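PDB 5L9S: ABC transporter, substrate binding protein (Mannopine) from Agrobacterium fabrum, which serves as the periplasmic substrate-binding protein of an ABC transporter, probably for the opine mannopine, and is seen here in an open, unliganded conformation. Local coordinates for residues A[207-212]-A[222-227]; A[272-275]-A[280-283]. All coordinates share one frame; numbering follows the deposited sequence.

Contact 1 of 2, residues A[207-212]-A[222-227]; sequences GQIWLT and YKIGWS
The indole NE1 of Trp226 is hydrogen-bonded to the hydroxyl of Tyr228, whose ring meets the indole, while Leu211 CD1 lies 3.5 Å from the same NE1 and comes over a face of the ring. That methyl stands 3.4 Å above the indole plane and 16° off the normal through the centroid of the five-membered ring. The result is a CH-pi contact, with the leucine side chain crossing the indole at about a right angle. Branched leucine offers a methyl to the flat indole face, leaving the rim N-H for Tyr228. With Leu211 CG anti to the backbone N (chi1 -174°), one methyl of the isobutyl group reaches the tryptophan from the start of helix 211-219. Strands 206-210 and 224-240 both run antiparallel to strand 103-116, and with helix 211-219 joining them they form a beta-alpha-beta crossover. The helix packs on this contact: Ala214 touches both Trp226 and Ile209, and Lys218 makes a cation-pi interaction with the indole. Deeper in, Ile209 and Ile224 approach tip to tip, their CD1 methyls 4.2 Å apart. The apolar CG1-CD1 branch of each isoleucine reaches far enough for the methyls to meet in the buried interior. In Ile224, CG1 is anti to the backbone N (chi1 -169°) and the chain continues extended to CD1. Phe199 and Ser195 of helix 192-200 pack against Ile224 and Ile209, respectively.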
loop_
_atom_site.group_PDB
_atom_site.type_symbol
_atom_site.label_atom_id
_atom_site.label_comp_id
_atom_site.label_asym_id
_atom_site.label_seq_id
_atom_site.Cartn_x
_atom_site.Cartn_y
_atom_site.Cartn_z
ATOM N N GLY A 207 -14.485 11.221 4.234
ATOM C CA GLY A 207 -13.121 11.059 4.711
ATOM C C GLY A 207 -12.169 10.270 3.857
ATOM O O GLY A 207 -12.583 9.575 2.937
ATOM N N GLN A 208 -10.873 10.414 4.141
ATOM C CA GLN A 208 -9.814 9.676 3.483
ATOM C C GLN A 208 -9.474 8.561 4.472
ATOM O O GLN A 208 -8.963 8.834 5.565
ATOM C CB GLN A 208 -8.600 10.569 3.199
ATOM C CG GLN A 208 -7.395 9.789 2.708
ATOM C CD GLN A 208 -6.233 10.688 2.375
ATOM O OE1 GLN A 208 -6.121 11.228 1.279
ATOM N NE2 GLN A 208 -5.306 10.820 3.273
ATOM N N ILE A 209 -9.873 7.324 4.143
ATOM C CA ILE A 209 -9.628 6.163 5.010
ATOM C C ILE A 209 -9.029 5.002 4.207
ATOM O O ILE A 209 -8.877 5.128 2.996
ATOM C CB ILE A 209 -10.870 5.759 5.853
ATOM C CG1 ILE A 209 -11.968 5.119 5.001
ATOM C CG2 ILE A 209 -11.399 6.950 6.693
ATOM C CD1 ILE A 209 -13.119 4.484 5.816
ATOM N N TRP A 210 -8.648 3.902 4.873
ATOM C CA TRP A 210 -8.122 2.738 4.161
ATOM C C TRP A 210 -9.296 1.915 3.618
ATOM O O TRP A 210 -10.284 1.706 4.332
ATOM C CB TRP A 210 -7.274 1.835 5.083
ATOM C CG TRP A 210 -5.991 2.411 5.620
ATOM C CD1 TRP A 210 -5.049 3.125 4.932
ATOM C CD2 TRP A 210 -5.462 2.220 6.945
ATOM N NE1 TRP A 210 -4.019 3.488 5.779
ATOM C CE2 TRP A 210 -4.238 2.926 7.014
ATOM C CE3 TRP A 210 -5.929 1.558 8.100
ATOM C CZ2 TRP A 210 -3.453 2.949 8.173
ATOM C CZ3 TRP A 210 -5.139 1.568 9.247
ATOM C CH2 TRP A 210 -3.932 2.277 9.285
ATOM N N LEU A 211 -9.179 1.410 2.371
ATOM C CA LEU A 211 -10.184 0.523 1.775
ATOM C C LEU A 211 -10.506 -0.686 2.673
ATOM O O LEU A 211 -11.666 -1.063 2.773
ATOM C CB LEU A 211 -9.780 0.064 0.370
ATOM C CG LEU A 211 -10.804 -0.761 -0.445
ATOM C CD1 LEU A 211 -12.189 -0.126 -0.434
ATOM C CD2 LEU A 211 -10.323 -0.964 -1.848
ATOM N N THR A 212 -9.504 -1.236 3.356
ATOM C CA THR A 212 -9.637 -2.358 4.300
ATOM C C THR A 212 -10.666 -2.051 5.403
ATOM O O THR A 212 -11.531 -2.890 5.693
ATOM C CB THR A 212 -8.242 -2.734 4.843
ATOM O OG1 THR A 212 -7.537 -3.371 3.782
ATOM C CG2 THR A 212 -8.282 -3.681 6.040
ATOM N N TYR A 222 -22.964 -1.024 7.674
ATOM C CA TYR A 222 -22.992 0.426 7.565
ATOM C C TYR A 222 -23.171 0.919 6.127
ATOM O O TYR A 222 -22.700 0.314 5.167
ATOM C CB TYR A 222 -21.786 1.078 8.240
ATOM C CG TYR A 222 -21.817 0.933 9.743
ATOM C CD1 TYR A 222 -22.579 1.794 10.531
ATOM C CD2 TYR A 222 -21.093 -0.072 10.382
ATOM C CE1 TYR A 222 -22.606 1.668 11.920
ATOM C CE2 TYR A 222 -21.097 -0.198 11.769
ATOM C CZ TYR A 222 -21.859 0.671 12.536
ATOM O OH TYR A 222 -21.872 0.563 13.909
ATOM N N LYS A 223 -23.915 2.022 6.020
ATOM C CA LYS A 223 -24.266 2.749 4.815
ATOM C C LYS A 223 -23.048 3.590 4.359
ATOM O O LYS A 223 -23.061 4.814 4.424
ATOM C CB LYS A 223 -25.520 3.608 5.102
ATOM C CG LYS A 223 -26.850 2.983 4.663
ATOM C CD LYS A 223 -27.191 1.668 5.360
ATOM C CE LYS A 223 -28.068 0.789 4.504
ATOM N NZ LYS A 223 -28.146 -0.584 5.058
ATOM N N ILE A 224 -21.992 2.900 3.913
ATOM C CA ILE A 224 -20.747 3.475 3.445
ATOM C C ILE A 224 -20.505 3.138 1.980
ATOM O O ILE A 224 -20.802 2.033 1.522
ATOM C CB ILE A 224 -19.535 3.034 4.353
ATOM C CG1 ILE A 224 -18.244 3.863 4.042
ATOM C CG2 ILE A 224 -19.275 1.520 4.323
ATOM C CD1 ILE A 224 -17.111 3.717 4.973
ATOM N N GLY A 225 -19.935 4.105 1.285
ATOM C CA GLY A 225 -19.500 3.978 -0.088
ATOM C C GLY A 225 -18.084 4.501 -0.225
ATOM O O GLY A 225 -17.541 5.095 0.702
ATOM N N TRP A 226 -17.478 4.295 -1.380
ATOM C CA TRP A 226 -16.151 4.821 -1.637
ATOM C C TRP A 226 -15.955 5.051 -3.105
ATOM O O TRP A 226 -16.733 4.538 -3.923
ATOM C CB TRP A 226 -15.026 3.949 -1.036
ATOM C CG TRP A 226 -15.095 2.502 -1.415
ATOM C CD1 TRP A 226 -14.602 1.917 -2.541
ATOM C CD2 TRP A 226 -15.688 1.452 -0.644
ATOM N NE1 TRP A 226 -14.864 0.564 -2.527
ATOM C CE2 TRP A 226 -15.524 0.252 -1.371
ATOM C CE3 TRP A 226 -16.363 1.411 0.586
ATOM C CZ2 TRP A 226 -15.975 -0.974 -0.893
ATOM C CZ3 TRP A 226 -16.840 0.196 1.041
ATOM C CH2 TRP A 226 -16.644 -0.975 0.308
ATOM N N SER A 227 -14.929 5.853 -3.443
ATOM C CA SER A 227 -14.584 6.139 -4.828
ATOM C C SER A 227 -13.110 5.806 -5.132
ATOM O O SER A 227 -12.238 6.110 -4.318
ATOM C CB SER A 227 -14.906 7.595 -5.142
ATOM O OG SER A 227 -14.381 7.903 -6.416
#

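Contact 2 of 2, residues A[272-275]-A[280-283]; sequences SCTP and AISQ
Pro275 packs into the angle between Ala280 and Ile281, in a loop joining helix 261-271 to the short helix 278-283 of a periplasmic-binding-protein fold. Ser272, the first residue past helix 261-271, has a positive phi (61°) that turns the chain into the loop, and the disulfide of Cys273 with Cys268 ties the loop back to that helix.

The tight part of the contact is mainly hydrocarbon. Pro275 CG sits 3.6 Å from Ala280 CB, a close fit suited to alanine, whose single methyl lets the pyrrolidine ring approach the helix; the same CG is 3.9 Å from the backbone N of Ile281. On the next corner of the ring, Pro275 CD meets Ile281 CG1 at 3.7 Å. Gln264 and Cys268 of helix 261-271 also touch the proline, which is thus held between the two helices. Proline suits this place because it offers a compact apolar surface and has no backbone N-H to satisfy.

The outer side of helix 278-283 is quite different. Ser282 and Gln283 are exposed, and polar residues serve well there: Ser282 OG bonds back to Lys279 O, and Ser282 O accepts a hydrogen bond from Arg289 NE. Ile281 turns the other way. Its chi1 of -71° points CG1 at the proline, and the extended chi2 (154°) carries CD1 on to 3.7 Å from Pro275 O and, at the looser end of the apolar patch, 4.0 Å from Thr274 CG2.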
loop_
_atom_site.group_PDB
_atom_site.type_symbol
_atom_site.label_atom_id
_atom_site.label_comp_id
_atom_site.label_asym_id
_atom_site.label_seq_id
_atom_site.Cartn_x
_atom_site.Cartn_y
_atom_site.Cartn_z
ATOM N N SER A 272 -7.729 -8.792 1.099
ATOM C CA SER A 272 -8.448 -7.633 0.513
ATOM C C SER A 272 -7.490 -6.559 -0.047
ATOM O O SER A 272 -7.599 -5.368 0.250
ATOM C CB SER A 272 -9.456 -7.034 1.502
ATOM O OG SER A 272 -10.491 -7.950 1.831
ATOM N N CYS A 273 -6.563 -7.004 -0.880
ATOM C CA CYS A 273 -5.564 -6.142 -1.499
ATOM C C CYS A 273 -5.558 -6.338 -2.988
ATOM O O CYS A 273 -6.216 -7.251 -3.490
ATOM C CB CYS A 273 -4.185 -6.389 -0.894
ATOM S SG CYS A 273 -3.782 -8.140 -0.641
ATOM N N THR A 274 -4.850 -5.442 -3.697
ATOM C CA THR A 274 -4.688 -5.460 -5.142
ATOM C C THR A 274 -3.386 -6.190 -5.482
ATOM O O THR A 274 -2.315 -5.669 -5.166
ATOM C CB THR A 274 -4.772 -4.014 -5.672
ATOM O OG1 THR A 274 -6.097 -3.543 -5.420
ATOM C CG2 THR A 274 -4.448 -3.883 -7.160
ATOM N N PRO A 275 -3.441 -7.371 -6.130
ATOM C CA PRO A 275 -2.194 -8.061 -6.521
ATOM C C PRO A 275 -1.531 -7.379 -7.728
ATOM O O PRO A 275 -2.259 -6.699 -8.477
ATOM C CB PRO A 275 -2.664 -9.491 -6.852
ATOM C CG PRO A 275 -4.065 -9.340 -7.263
ATOM C CD PRO A 275 -4.634 -8.121 -6.576
ATOM N N ALA A 280 -4.646 -11.922 -11.989
ATOM C CA ALA A 280 -4.995 -12.211 -10.593
ATOM C C ALA A 280 -6.158 -11.336 -10.133
ATOM O O ALA A 280 -7.063 -11.872 -9.503
ATOM C CB ALA A 280 -3.788 -12.029 -9.683
ATOM N N ILE A 281 -6.168 -10.015 -10.490
ATOM C CA ILE A 281 -7.251 -9.075 -10.168
ATOM C C ILE A 281 -8.596 -9.613 -10.697
ATOM O O ILE A 281 -9.575 -9.666 -9.952
ATOM C CB ILE A 281 -6.988 -7.603 -10.663
ATOM C CG1 ILE A 281 -5.884 -6.907 -9.865
ATOM C CG2 ILE A 281 -8.266 -6.751 -10.630
ATOM C CD1 ILE A 281 -5.141 -5.798 -10.614
ATOM N N SER A 282 -8.635 -10.008 -11.973
ATOM C CA SER A 282 -9.846 -10.501 -12.621
ATOM C C SER A 282 -10.246 -11.923 -12.179
ATOM O O SER A 282 -11.426 -12.274 -12.243
ATOM C CB SER A 282 -9.675 -10.449 -14.131
ATOM O OG SER A 282 -8.628 -11.315 -14.533
ATOM N N GLN A 283 -9.265 -12.727 -11.751
ATOM C CA GLN A 283 -9.406 -14.116 -11.307
ATOM C C GLN A 283 -10.004 -14.245 -9.905
ATOM O O GLN A 283 -10.341 -15.365 -9.498
ATOM C CB GLN A 283 -8.022 -14.761 -11.277
ATOM C CG GLN A 283 -7.914 -16.075 -11.988
ATOM C CD GLN A 283 -6.486 -16.538 -11.953
ATOM O OE1 GLN A 283 -5.801 -16.595 -12.977
ATOM N NE2 GLN A 283 -6.006 -16.862 -10.765
#

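Contacts 1 and 2 are neighbours along strand 103-116, their centres about 19 Å apart. In contact 1, Ile209 and Leu211 make backbone hydrogen bonds to Leu112 and Ser110; in contact 2, Thr274 bonds to Ser108, a little farther back on the same strand. Pro293 also joins them, touching both Leu211 and Thr274. The segments meet directly where Thr212 OG1 lies 4.1 Å from Ser272 O, which is packing and no more. Along the chain, contact 1 closes before contact 2 opens, so they are successive elements that both lean on strand 103-116. Neither contact includes a bound ligand in this open form.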